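Local structure of ribulose bisphosphate carboxylase (Pyrococcus horikoshii, 2D69) at residues D308-G313 and R341-V346; V249-V254 and L273-H278; V149-L154 and F363-V368; D183-D188 and K221-N226; T155-K160 and G373-H378. The protein probably catalyses the magnesium-dependent addition of carbon dioxide and water to ribulose 1,5-bisphosphate, giving two molecules of 3-phosphoglycerate, in an archaeal AMP degradation pathway. One frame throughout, in Å; residues are numbered along the deposited sequence.

Contact 1 of 5, residues D308-G313 and R341-V346; sequences DQIHTG and RPVFPV
Gln309 pairs with Phe344, Ile310 with Pro345 and His311 with Val346 in two parallel strands joined by four backbone hydrogen bonds. Phe344 N gives to Asp308 O and Ile310 N to Phe344 O; Val346 N gives to Ile310 O at 2.9 Å, and Thr312 N gives to Val346 O. A water 2.7 Å from Val346 O gives that oxygen a second bond and takes the N-H of Gly313, tying the turn after strand 309-311 back to its neighbour.

The apolar contacts differ on the two sheet faces. Val346 CG1, anti to its own backbone N (chi1 176°), lies over one face of the His311 ring, 3.4 Å from CE1, and Val346 CB completes a CH-pi contact. The other methyl, CG2, meets Gln309 CB at 3.8 Å. Beside them Gln309 CB packs on Phe344 CB at 3.6 Å, with the amide turned 87° from the phenyl plane. On the reverse face Ile310 CG2 touches Val343 CG1 at 4.0 Å.

Polar ends reach further: the Gln309 amide binds His276 and Tyr248, and the Asp308 carboxylate accepts Ile275 N. An alanine replacing His311 would probably deprive Val346 of the ring it packs on and open a gap over its CG1. Helix 323-334 connects the strands in a beta-alpha-beta unit of the TIM barrel, with His311, a predicted substrate ligand, near a bound sulfate.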
# COMPACT_ATOMS: atom_id res chain seq x y z
N ASP A 308 16.14 6.88 27.97
CA ASP A 308 17.58 7.14 28.00
C ASP A 308 18.04 8.08 29.11
O ASP A 308 19.25 8.12 29.48
CB ASP A 308 18.00 7.71 26.67
CG ASP A 308 17.76 6.76 25.55
OD1 ASP A 308 18.66 5.93 25.31
OD2 ASP A 308 16.70 6.78 24.87
N GLN A 309 17.07 8.83 29.64
CA GLN A 309 17.29 9.77 30.76
C GLN A 309 15.97 10.01 31.47
O GLN A 309 14.90 9.94 30.86
CB GLN A 309 17.95 11.09 30.33
CG GLN A 309 17.31 11.80 29.24
CD GLN A 309 18.21 12.88 28.64
OE1 GLN A 309 17.81 14.06 28.59
NE2 GLN A 309 19.34 12.49 28.16
N ILE A 310 16.02 10.21 32.76
CA ILE A 310 14.78 10.39 33.54
C ILE A 310 15.07 11.23 34.79
O ILE A 310 16.14 11.11 35.41
CB ILE A 310 14.15 9.01 33.93
CG1 ILE A 310 12.80 9.17 34.61
CG2 ILE A 310 15.06 8.25 34.85
CD1 ILE A 310 12.04 7.89 34.73
N HIS A 311 14.11 12.10 35.11
CA HIS A 311 14.15 12.97 36.28
C HIS A 311 14.12 12.11 37.50
O HIS A 311 13.26 11.26 37.58
CB HIS A 311 12.89 13.88 36.31
CG HIS A 311 12.90 14.97 35.26
ND1 HIS A 311 13.53 16.18 35.45
CD2 HIS A 311 12.33 15.03 34.03
CE1 HIS A 311 13.37 16.93 34.37
NE2 HIS A 311 12.63 16.27 33.50
N THR A 312 15.03 12.33 38.45
CA THR A 312 14.98 11.65 39.77
C THR A 312 14.87 12.52 41.07
O THR A 312 14.67 11.94 42.14
CB THR A 312 16.19 10.76 39.94
OG1 THR A 312 17.37 11.55 39.74
CG2 THR A 312 16.25 9.69 38.81
N GLY A 313 15.04 13.84 40.98
CA GLY A 313 15.16 14.72 42.17
C GLY A 313 16.57 15.30 42.41
O GLY A 313 17.48 14.87 41.72
N ARG A 341 21.41 -0.88 28.98
CA ARG A 341 22.36 0.24 29.04
C ARG A 341 22.02 1.18 30.20
O ARG A 341 20.83 1.23 30.67
CB ARG A 341 22.33 0.98 27.70
CG ARG A 341 23.18 0.35 26.59
CD ARG A 341 22.89 1.01 25.23
NE ARG A 341 23.42 0.31 24.08
CZ ARG A 341 22.85 -0.72 23.42
NH1 ARG A 341 21.65 -1.21 23.74
NH2 ARG A 341 23.49 -1.25 22.41
N PRO A 342 23.02 1.87 30.75
CA PRO A 342 22.73 2.83 31.83
C PRO A 342 22.00 4.10 31.33
O PRO A 342 22.15 4.50 30.19
CB PRO A 342 24.11 3.17 32.41
CG PRO A 342 25.09 2.97 31.24
CD PRO A 342 24.45 1.83 30.41
N VAL A 343 21.21 4.68 32.20
CA VAL A 343 20.32 5.83 31.99
C VAL A 343 20.82 7.05 32.74
O VAL A 343 21.17 6.96 33.93
CB VAL A 343 18.91 5.47 32.52
CG1 VAL A 343 17.96 6.68 32.56
CG2 VAL A 343 18.32 4.26 31.72
N PHE A 344 20.88 8.20 32.08
CA PHE A 344 21.18 9.47 32.75
C PHE A 344 20.11 9.86 33.75
O PHE A 344 18.96 10.03 33.38
CB PHE A 344 21.18 10.60 31.79
CG PHE A 344 22.54 10.90 31.19
CD1 PHE A 344 22.72 10.85 29.83
CD2 PHE A 344 23.59 11.35 31.99
CE1 PHE A 344 23.95 11.16 29.25
CE2 PHE A 344 24.84 11.67 31.41
CZ PHE A 344 25.01 11.57 30.05
N PRO A 345 20.49 10.08 35.00
CA PRO A 345 19.59 10.82 35.91
C PRO A 345 19.55 12.28 35.47
O PRO A 345 20.58 12.80 35.02
CB PRO A 345 20.27 10.70 37.27
CG PRO A 345 21.32 9.71 37.12
CD PRO A 345 21.76 9.72 35.66
N VAL A 346 18.37 12.88 35.54
CA VAL A 346 18.13 14.26 35.19
C VAL A 346 17.88 14.96 36.51
O VAL A 346 16.93 14.62 37.26
CB VAL A 346 16.90 14.47 34.29
CG1 VAL A 346 16.67 16.00 34.04
CG2 VAL A 346 16.97 13.65 32.95
O HOH W 1 15.09 15.74 38.91

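Contact 2 of 5, residues V249-V254 and L273-H278; sequences VMIDIV and LAIHAH
Met250 CE rests against the His278 ring, 3.8 Å from CD2, the two side chains lying alongside and pointing the same way. Its extended chain, with CG anti to the backbone N (chi1 158°), also runs beside His276, where SD stands 5.3 Å from the ring centroid in an oblique sulfur-aromatic contact. Asp252 flanks His278 too, its OD1 3.5 Å from His278 CB and buried with no hydrogen-bonding partner in the model. An alanine in place of Met250 would probably open a gap between the two imidazoles and let the His278 ring shift.

Behind these side chains the parallel strands are stitched by five backbone bonds. The straightest, His276 N to Val249 O, has an N-H...O angle of 175°; the last, Ile253 N to His278 O at 3.0 Å, already involves the first turn of helix 253-256. On the face of Val249 and Ala277 the flanking residues join in: Ile253 CG2 meets Ala277 CB at 3.7 Å, and Leu273 CD1 meets Val249 CG1 at 3.9 Å.

Further out, Gln309 OE1 binds His276 ND1, Ala280 N binds His278 ND1, and the His311 ring meets both imidazoles. His278 is a predicted proton acceptor, and its ring is probably steadied by the Ala280 N-H and the Met250 thioether.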
# COMPACT_ATOMS: atom_id res chain seq x y z
N VAL A 249 13.33 12.88 21.79
CA VAL A 249 11.98 13.28 22.12
C VAL A 249 11.81 13.16 23.61
O VAL A 249 12.43 12.29 24.26
CB VAL A 249 10.92 12.44 21.36
CG1 VAL A 249 11.12 12.61 19.89
CG2 VAL A 249 11.03 10.94 21.67
N MET A 250 10.90 13.98 24.15
CA MET A 250 10.54 13.98 25.53
C MET A 250 9.12 13.43 25.63
O MET A 250 8.24 13.79 24.84
CB MET A 250 10.58 15.40 26.08
CG MET A 250 9.70 15.61 27.37
SD MET A 250 10.00 17.28 28.02
CE MET A 250 8.50 17.52 28.76
N ILE A 251 8.92 12.55 26.57
CA ILE A 251 7.60 11.99 26.81
C ILE A 251 7.32 12.12 28.30
O ILE A 251 8.15 11.78 29.11
CB ILE A 251 7.55 10.52 26.38
CG1 ILE A 251 7.87 10.35 24.87
CG2 ILE A 251 6.18 9.93 26.63
CD1 ILE A 251 7.94 8.90 24.40
N ASP A 252 6.14 12.62 28.63
CA ASP A 252 5.59 12.61 29.96
C ASP A 252 5.08 11.17 30.23
O ASP A 252 3.96 10.83 29.90
CB ASP A 252 4.38 13.58 30.15
CG ASP A 252 4.70 15.07 29.90
OD1 ASP A 252 5.91 15.46 29.85
OD2 ASP A 252 3.76 15.95 29.75
N ILE A 253 5.92 10.30 30.79
CA ILE A 253 5.64 8.88 30.72
C ILE A 253 4.60 8.42 31.68
O ILE A 253 3.99 7.41 31.44
CB ILE A 253 6.90 7.98 30.86
CG1 ILE A 253 7.49 8.04 32.28
CG2 ILE A 253 7.94 8.33 29.82
CD1 ILE A 253 8.55 7.06 32.49
N VAL A 254 4.42 9.12 32.79
CA VAL A 254 3.40 8.72 33.75
C VAL A 254 2.00 9.13 33.28
O VAL A 254 1.07 8.34 33.35
CB VAL A 254 3.68 9.26 35.18
CG1 VAL A 254 2.55 8.78 36.22
CG2 VAL A 254 5.01 8.77 35.63
N LEU A 273 15.92 7.87 17.87
CA LEU A 273 15.62 8.90 18.84
C LEU A 273 15.89 8.41 20.28
O LEU A 273 15.39 7.34 20.65
CB LEU A 273 14.13 9.25 18.70
CG LEU A 273 13.68 9.86 17.36
CD1 LEU A 273 12.17 9.96 17.29
CD2 LEU A 273 14.29 11.26 17.19
N ALA A 274 16.63 9.20 21.06
CA ALA A 274 16.71 9.01 22.53
C ALA A 274 15.43 9.54 23.17
O ALA A 274 14.85 10.50 22.67
CB ALA A 274 17.87 9.70 23.07
N ILE A 275 15.01 8.92 24.26
CA ILE A 275 13.82 9.28 25.01
C ILE A 275 14.22 9.94 26.34
O ILE A 275 15.01 9.40 27.12
CB ILE A 275 12.93 8.08 25.29
CG1 ILE A 275 12.40 7.44 24.00
CG2 ILE A 275 11.73 8.47 26.12
CD1 ILE A 275 11.71 6.12 24.19
N HIS A 276 13.71 11.13 26.54
CA HIS A 276 13.79 11.84 27.79
C HIS A 276 12.44 11.66 28.47
O HIS A 276 11.42 12.07 27.95
CB HIS A 276 14.08 13.32 27.57
CG HIS A 276 14.09 14.10 28.84
ND1 HIS A 276 15.25 14.43 29.50
CD2 HIS A 276 13.07 14.56 29.61
CE1 HIS A 276 14.94 15.09 30.61
NE2 HIS A 276 13.62 15.15 30.71
N ALA A 277 12.44 11.03 29.62
CA ALA A 277 11.21 10.79 30.34
C ALA A 277 11.03 11.87 31.40
O ALA A 277 11.88 12.06 32.28
CB ALA A 277 11.24 9.43 30.98
N HIS A 278 9.91 12.56 31.29
CA HIS A 278 9.45 13.48 32.30
C HIS A 278 8.47 12.70 33.14
O HIS A 278 7.69 11.90 32.62
CB HIS A 278 8.80 14.70 31.65
CG HIS A 278 8.58 15.83 32.59
ND1 HIS A 278 7.89 15.70 33.78
CD2 HIS A 278 9.01 17.13 32.55
CE1 HIS A 278 7.91 16.85 34.44
NE2 HIS A 278 8.56 17.74 33.70
O HOH W 2 4.67 11.98 33.15

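Contact 3 of 5, residues V149-L154 and F363-V368; sequences VKDRPL and FGKDLV. With SO4 (sulfate ion), chain H.
Asp151 carries its CG opposite the backbone N (chi1 -170°), and Lys365 bends at its third torsion (chi3 -76°); together these turns bring carboxylate and ammonium into a salt bridge. Lys365 NZ lies 2.7 Å from Asp151 OD2, on the syn lone pair, and adds a weak bond to OD1. The lysine chain stays close to the partner loop all the way, its CB 3.3 Å from Asp151 O.

Next to the bridge Pro153 fits against the opposing backbone. Its N has no hydrogen to give, so the approach of Pro153 CA to Lys365 O, at 3.2 Å, is packing; that oxygen accepts a weak bond from Leu367 N. Pro153 CB also packs on Leu367 CB at 4.1 Å, and the ring is backed by Ile393 and Ile397 of helix 382-398. Next in the chain, Leu154 N gives to Leu367 O at 3.0 Å.

At the outer side a sulfate takes long, weak bonds from Lys150 N and Arg152 NE. Val149 CG1 lies 3.9 Å above the plane of the Arg152 guanidinium, over its centre, and Arg152 NH1 makes a salt bridge with Asp183.

The two loops lead into a parallel bridge between Leu154 and Val368, where the first strand of the TIM barrel, 154-157, meets the last, 368-370, and the barrel closes.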
# COMPACT_ATOMS: atom_id res chain seq x y z
N VAL A 149 30.00 15.00 23.99
CA VAL A 149 30.40 15.45 25.31
C VAL A 149 30.88 14.30 26.18
O VAL A 149 30.05 13.50 26.66
CB VAL A 149 29.26 16.24 26.01
CG1 VAL A 149 29.64 16.65 27.41
CG2 VAL A 149 28.90 17.49 25.17
N LYS A 150 32.20 14.22 26.41
CA LYS A 150 32.75 12.93 26.90
C LYS A 150 32.75 12.73 28.42
O LYS A 150 32.59 11.61 28.91
CB LYS A 150 34.06 12.51 26.21
CG LYS A 150 35.25 13.41 26.41
CD LYS A 150 36.38 13.21 25.28
CE LYS A 150 37.14 14.59 25.04
NZ LYS A 150 38.39 14.58 24.15
N ASP A 151 32.82 13.81 29.18
CA ASP A 151 33.03 13.70 30.63
C ASP A 151 32.04 14.53 31.50
O ASP A 151 31.46 14.00 32.49
CB ASP A 151 34.48 14.08 30.97
CG ASP A 151 34.83 13.75 32.42
OD1 ASP A 151 34.64 12.55 32.80
OD2 ASP A 151 35.26 14.61 33.26
N ARG A 152 31.84 15.80 31.16
CA ARG A 152 31.05 16.71 32.01
C ARG A 152 29.58 16.37 31.96
O ARG A 152 29.14 15.78 30.99
CB ARG A 152 31.27 18.17 31.61
CG ARG A 152 30.71 18.54 30.24
CD ARG A 152 30.66 20.04 30.05
NE ARG A 152 30.28 20.35 28.67
CZ ARG A 152 29.06 20.44 28.23
NH1 ARG A 152 28.06 20.27 29.07
NH2 ARG A 152 28.81 20.69 26.96
N PRO A 153 28.80 16.71 32.99
CA PRO A 153 27.35 16.60 32.88
C PRO A 153 26.84 17.47 31.72
O PRO A 153 27.44 18.45 31.31
CB PRO A 153 26.82 17.10 34.23
CG PRO A 153 27.94 17.72 34.91
CD PRO A 153 29.23 17.24 34.28
N LEU A 154 25.71 17.07 31.18
CA LEU A 154 25.05 17.87 30.15
C LEU A 154 24.15 18.87 30.84
O LEU A 154 23.75 18.66 31.98
CB LEU A 154 24.22 16.97 29.24
CG LEU A 154 24.96 16.06 28.25
CD1 LEU A 154 23.98 15.03 27.66
CD2 LEU A 154 25.52 16.86 27.13
N PHE A 363 26.65 13.70 43.37
CA PHE A 363 25.94 12.86 42.38
C PHE A 363 26.74 12.55 41.09
O PHE A 363 26.20 11.93 40.20
CB PHE A 363 24.59 13.49 42.01
CG PHE A 363 23.61 13.57 43.16
CD1 PHE A 363 23.41 14.78 43.83
CD2 PHE A 363 22.89 12.46 43.57
CE1 PHE A 363 22.52 14.89 44.88
CE2 PHE A 363 21.97 12.54 44.62
CZ PHE A 363 21.77 13.77 45.28
N GLY A 364 28.00 12.92 41.02
CA GLY A 364 28.83 12.61 39.88
C GLY A 364 28.64 13.47 38.65
O GLY A 364 27.87 14.42 38.63
N LYS A 365 29.38 13.13 37.59
CA LYS A 365 29.35 13.83 36.33
C LYS A 365 28.36 13.27 35.32
O LYS A 365 28.16 13.87 34.25
CB LYS A 365 30.72 13.76 35.72
CG LYS A 365 31.79 14.42 36.62
CD LYS A 365 33.18 14.44 35.99
CE LYS A 365 33.89 13.08 36.03
NZ LYS A 365 35.31 13.32 35.63
N ASP A 366 27.81 12.10 35.59
CA ASP A 366 26.88 11.47 34.67
C ASP A 366 25.49 11.91 35.05
O ASP A 366 24.76 11.20 35.75
CB ASP A 366 27.01 9.94 34.66
CG ASP A 366 28.18 9.47 33.80
OD1 ASP A 366 28.69 10.25 32.97
OD2 ASP A 366 28.68 8.35 33.92
N LEU A 367 25.19 13.13 34.64
CA LEU A 367 23.93 13.81 34.93
C LEU A 367 23.53 14.67 33.76
O LEU A 367 24.37 15.20 33.03
CB LEU A 367 24.05 14.75 36.12
CG LEU A 367 24.44 14.18 37.47
CD1 LEU A 367 24.65 15.33 38.42
CD2 LEU A 367 23.39 13.23 38.03
N VAL A 368 22.23 14.82 33.59
CA VAL A 368 21.72 15.93 32.84
C VAL A 368 21.24 16.94 33.85
O VAL A 368 20.41 16.59 34.71
CB VAL A 368 20.58 15.50 31.96
CG1 VAL A 368 20.01 16.70 31.23
CG2 VAL A 368 21.03 14.41 30.96
S SO4 H . 33.65 17.99 26.59
O1 SO4 H . 33.42 17.25 25.34
O2 SO4 H . 33.33 17.14 27.74
O3 SO4 H . 35.07 18.31 26.62
O4 SO4 H . 32.87 19.23 26.62
O HOH W 3 31.57 11.24 33.10

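Contact 4 of 5, residues D183-D188 and K221-N226; sequences DLLKDD and KEYLIN
Asp187, Tyr223 and Leu185 form the tight part of this contact. Tyr223, its ring anti to the backbone N (chi1 -175°), runs alongside Leu185 and ends at Asp187, where OH gives to OD1 over only 2.6 Å. The carboxylate approaches the ring edge with its plane turned 88° from that of the phenol. Leu185 CD2 covers one ring face, 3.8 Å from the centroid, in a CH-pi contact, and Ile225 CB sits over the centre of the opposite face, so the ring is held flat between them. The second carboxylate oxygen, Asp187 OD2, accepts Asn226 N at 2.9 Å on its anti side, well out of the carboxylate plane.

Four backbone hydrogen bonds run between the parallel strands, among them Leu224 N to Leu185 O at 2.8 Å. On the sheet face away from Tyr223, Leu184 CD2 presses on Glu222 CB at 3.4 Å, but Leu224 CD1 keeps a looser 4.1 Å from Leu184 CD1 and equally skirts the Lys186 chain.

The strand starts are looser still. Asp183 OD1 and Lys221 NZ stand 4.8 Å apart with a water bridging them; Asp183 turns to Thr155 N and Arg152, and Lys221 NZ also reaches Trp178 O.

Asp187 is further bound by Tyr170 OH and by Arg202, a concentration of donors likely to favour its ionised form. Its backbone oxygen in turn accepts Lys186 NZ, here not carbamylated. The network probably helps to hold the chain between Lys186, predicted to bind magnesium once carbamylated, and Asp188, another predicted ligand.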
# COMPACT_ATOMS: atom_id res chain seq x y z
N ASP A 183 23.20 22.83 26.50
CA ASP A 183 23.26 21.73 25.56
C ASP A 183 21.86 21.43 25.01
O ASP A 183 21.70 21.29 23.79
CB ASP A 183 23.87 20.48 26.17
CG ASP A 183 25.25 20.72 26.71
OD1 ASP A 183 26.14 21.04 25.89
OD2 ASP A 183 25.53 20.61 27.93
N LEU A 184 20.88 21.38 25.92
CA LEU A 184 19.57 20.87 25.65
C LEU A 184 18.45 21.86 25.98
O LEU A 184 18.26 22.26 27.13
CB LEU A 184 19.41 19.62 26.50
CG LEU A 184 20.38 18.47 26.26
CD1 LEU A 184 20.10 17.38 27.27
CD2 LEU A 184 20.26 17.96 24.83
N LEU A 185 17.73 22.34 24.96
CA LEU A 185 16.52 23.09 25.17
C LEU A 185 15.51 22.08 25.62
O LEU A 185 15.52 20.95 25.13
CB LEU A 185 16.08 23.71 23.87
CG LEU A 185 14.76 24.51 23.92
CD1 LEU A 185 14.86 25.75 24.82
CD2 LEU A 185 14.34 24.87 22.52
N LYS A 186 14.64 22.44 26.55
CA LYS A 186 13.66 21.50 27.05
C LYS A 186 12.29 22.14 27.09
O LYS A 186 12.11 23.20 27.67
CB LYS A 186 14.08 20.95 28.42
CG LYS A 186 13.14 19.93 29.05
CD LYS A 186 13.63 19.35 30.41
CE LYS A 186 12.43 18.74 31.22
NZ LYS A 186 11.02 19.41 31.09
N ASP A 187 11.30 21.49 26.50
CA ASP A 187 9.92 21.93 26.65
C ASP A 187 9.40 21.55 28.02
O ASP A 187 9.72 20.48 28.51
CB ASP A 187 8.99 21.19 25.67
CG ASP A 187 9.11 21.68 24.24
OD1 ASP A 187 9.69 22.75 23.95
OD2 ASP A 187 8.61 20.98 23.33
N ASP A 188 8.50 22.38 28.54
CA ASP A 188 7.74 22.07 29.72
C ASP A 188 6.80 20.92 29.46
O ASP A 188 6.32 20.74 28.36
CB ASP A 188 6.87 23.26 30.13
CG ASP A 188 6.30 23.09 31.51
OD1 ASP A 188 5.06 22.81 31.65
OD2 ASP A 188 7.06 23.19 32.50
N LYS A 221 23.98 20.80 19.65
CA LYS A 221 22.85 21.25 20.40
C LYS A 221 21.65 20.34 20.11
O LYS A 221 21.47 19.85 18.99
CB LYS A 221 22.51 22.70 20.04
CG LYS A 221 23.69 23.71 20.13
CD LYS A 221 24.19 23.80 21.54
CE LYS A 221 25.25 24.88 21.70
NZ LYS A 221 25.67 24.93 23.14
N GLU A 222 20.84 20.13 21.13
CA GLU A 222 19.68 19.27 21.01
C GLU A 222 18.48 19.83 21.74
O GLU A 222 18.56 20.88 22.39
CB GLU A 222 20.00 17.84 21.46
CG GLU A 222 20.19 16.94 20.27
CD GLU A 222 18.93 16.74 19.41
OE1 GLU A 222 17.79 16.93 19.89
OE2 GLU A 222 19.09 16.35 18.24
N TYR A 223 17.37 19.12 21.59
CA TYR A 223 16.06 19.65 21.93
C TYR A 223 15.18 18.52 22.45
O TYR A 223 14.80 17.64 21.69
CB TYR A 223 15.42 20.28 20.67
CG TYR A 223 14.10 20.99 20.89
CD1 TYR A 223 13.61 21.25 22.16
CD2 TYR A 223 13.33 21.40 19.82
CE1 TYR A 223 12.41 21.85 22.34
CE2 TYR A 223 12.12 22.06 20.01
CZ TYR A 223 11.66 22.26 21.24
OH TYR A 223 10.46 22.88 21.43
N LEU A 224 14.86 18.59 23.73
CA LEU A 224 14.00 17.66 24.38
C LEU A 224 12.61 18.16 24.15
O LEU A 224 11.97 18.76 25.02
CB LEU A 224 14.32 17.59 25.87
CG LEU A 224 15.81 17.37 26.17
CD1 LEU A 224 16.05 17.47 27.65
CD2 LEU A 224 16.35 16.07 25.65
N ILE A 225 12.13 17.87 22.95
CA ILE A 225 10.86 18.37 22.46
C ILE A 225 9.74 17.49 22.90
O ILE A 225 9.81 16.27 22.74
CB ILE A 225 10.95 18.52 20.91
CG1 ILE A 225 9.66 19.16 20.37
CG2 ILE A 225 11.22 17.18 20.21
CD1 ILE A 225 9.87 19.80 19.05
N ASN A 226 8.70 18.10 23.48
CA ASN A 226 7.58 17.37 24.07
C ASN A 226 6.57 16.84 23.04
O ASN A 226 5.79 17.59 22.49
CB ASN A 226 6.89 18.29 25.03
CG ASN A 226 5.92 17.60 25.92
OD1 ASN A 226 5.37 18.23 26.86
ND2 ASN A 226 5.75 16.33 25.74
O HOH W 4 26.53 22.35 23.71

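Contact 5 of 5, residues T155-K160 and G373-H378; sequences TATVPK and GGVMGH. With SO4 (sulfate ion), chain E.
Sulfate O1 accepts a hydrogen bond from Gly373 N at 3.0 Å, and Lys160 NZ also comes close to the anion, with a weak bond to O3. Gly373 N adds a weak bond to O4; Gly350 N and Gln370 NE2 also bond to the sulfate. Glycine suits this approach, since a CB at Gly373 would crowd O1. The sulfate faces the start of helix 372-376, whose dipole probably helps hold the anion. Lys160 is a predicted proton acceptor and Gly373 a predicted substrate ligand, and the bound anion is consistent with a place for a substrate phosphate.

Away from the anion the two segments meet by packing, without hydrogen bonds. Met376 curls, bent at both its second and third torsions (chi3 -50°), so that CE comes 3.5 Å from Lys160 O. Its CG crosses the base of the lysine, 4.0 Å from Lys160 CB, while SD lies 4.1 Å from Pro159 CA. This packing covers Lys160 N, which is buried with no hydrogen-bond partner in the model. Next to Met376 in the chain, Val375 CG2 lies 3.8 Å from Thr157 OG1, which gives a weak bond to Ala156 O.

Trp59 of a neighbouring subunit packs on Met376, and Thr57 of that subunit bonds to Met376 O. Within the chain, strand 154-157 and the short helix 372-376 both pack on helix 167-179, through Thr157, Val375 and Met376, and helix 382-398 touches Thr155 and Val375.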
# COMPACT_ATOMS: atom_id res chain seq x y z
N THR A 155 23.91 20.00 30.16
CA THR A 155 22.99 21.02 30.64
C THR A 155 21.72 21.15 29.81
O THR A 155 21.69 20.89 28.60
CB THR A 155 23.66 22.35 30.70
OG1 THR A 155 24.04 22.75 29.38
CG2 THR A 155 24.92 22.30 31.53
N ALA A 156 20.66 21.54 30.51
CA ALA A 156 19.32 21.69 29.96
C ALA A 156 18.67 22.90 30.58
O ALA A 156 18.94 23.24 31.75
CB ALA A 156 18.50 20.47 30.25
N THR A 157 17.81 23.56 29.79
CA THR A 157 16.96 24.63 30.28
C THR A 157 15.54 24.61 29.68
O THR A 157 15.36 24.59 28.47
CB THR A 157 17.62 25.94 29.99
OG1 THR A 157 18.73 26.10 30.89
CG2 THR A 157 16.74 27.09 30.40
N VAL A 158 14.54 24.63 30.56
CA VAL A 158 13.15 24.92 30.17
C VAL A 158 12.95 26.43 30.26
O VAL A 158 13.21 27.02 31.30
CB VAL A 158 12.15 24.34 31.17
CG1 VAL A 158 10.70 24.55 30.67
CG2 VAL A 158 12.44 22.86 31.45
N PRO A 159 12.51 27.09 29.19
CA PRO A 159 12.27 28.53 29.30
C PRO A 159 11.20 28.86 30.35
O PRO A 159 10.39 28.01 30.75
CB PRO A 159 11.82 28.92 27.89
CG PRO A 159 12.39 27.88 27.01
CD PRO A 159 12.28 26.61 27.82
N LYS A 160 11.30 30.08 30.85
CA LYS A 160 10.38 30.70 31.81
C LYS A 160 9.81 31.97 31.18
O LYS A 160 10.58 32.76 30.63
CB LYS A 160 11.15 31.12 33.08
CG LYS A 160 11.63 29.95 33.97
CD LYS A 160 10.50 29.05 34.45
CE LYS A 160 10.92 27.56 34.60
NZ LYS A 160 11.62 27.39 35.94
N GLY A 373 15.26 28.41 36.14
CA GLY A 373 15.18 29.71 36.76
C GLY A 373 16.54 30.35 36.87
O GLY A 373 16.66 31.54 36.62
N GLY A 374 17.55 29.57 37.26
CA GLY A 374 18.92 30.05 37.45
C GLY A 374 19.50 30.64 36.15
O GLY A 374 20.19 31.66 36.16
N VAL A 375 19.16 30.03 35.04
CA VAL A 375 19.63 30.51 33.75
C VAL A 375 18.78 31.68 33.25
O VAL A 375 19.31 32.73 32.89
CB VAL A 375 19.66 29.33 32.72
CG1 VAL A 375 19.88 29.82 31.33
CG2 VAL A 375 20.77 28.37 33.11
N MET A 376 17.47 31.51 33.23
CA MET A 376 16.53 32.54 32.75
C MET A 376 16.60 33.81 33.62
O MET A 376 16.32 34.90 33.15
CB MET A 376 15.10 31.99 32.73
CG MET A 376 14.85 30.94 31.63
SD MET A 376 15.00 31.51 29.88
CE MET A 376 14.01 32.96 29.85
N GLY A 377 17.03 33.65 34.87
CA GLY A 377 17.07 34.74 35.83
C GLY A 377 18.35 35.54 35.93
O GLY A 377 18.44 36.49 36.71
N HIS A 378 19.37 35.16 35.15
CA HIS A 378 20.66 35.81 35.29
C HIS A 378 20.43 37.28 35.02
O HIS A 378 19.69 37.63 34.11
CB HIS A 378 21.63 35.24 34.27
CG HIS A 378 23.04 35.64 34.52
ND1 HIS A 378 23.50 36.90 34.23
CD2 HIS A 378 24.08 34.97 35.05
CE1 HIS A 378 24.78 36.99 34.55
NE2 HIS A 378 25.17 35.83 35.02
S SO4 E . 13.71 25.43 37.92
O1 SO4 E . 13.34 26.84 37.88
O2 SO4 E . 13.65 24.93 39.27
O3 SO4 E . 12.72 24.72 37.12
O4 SO4 E . 15.02 25.24 37.33

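How the contacts relate
All five contacts belong to one eight-stranded TIM barrel in the catalytic domain. Contact 4 joins strands 184-186 and 222-224, contact 2 strands 248-252 and 274-278, contact 1 strands 309-311 and 344-348; they follow one another along the chain in that order. Contacts 3 and 5 bring together the two ends of this run of sequence, pairing the loop before strand 154-157, and that strand itself, with segments around strand 368-370. Contacts 1 and 2 lie about 10 Å apart between centres and touch through Gln309 and His276; contacts 1 and 5 are about 20 Å apart. The barrel thereby gathers Lys160, Lys186, Asp188, His278, His311 and Gly373, distant in sequence, into one predicted active site.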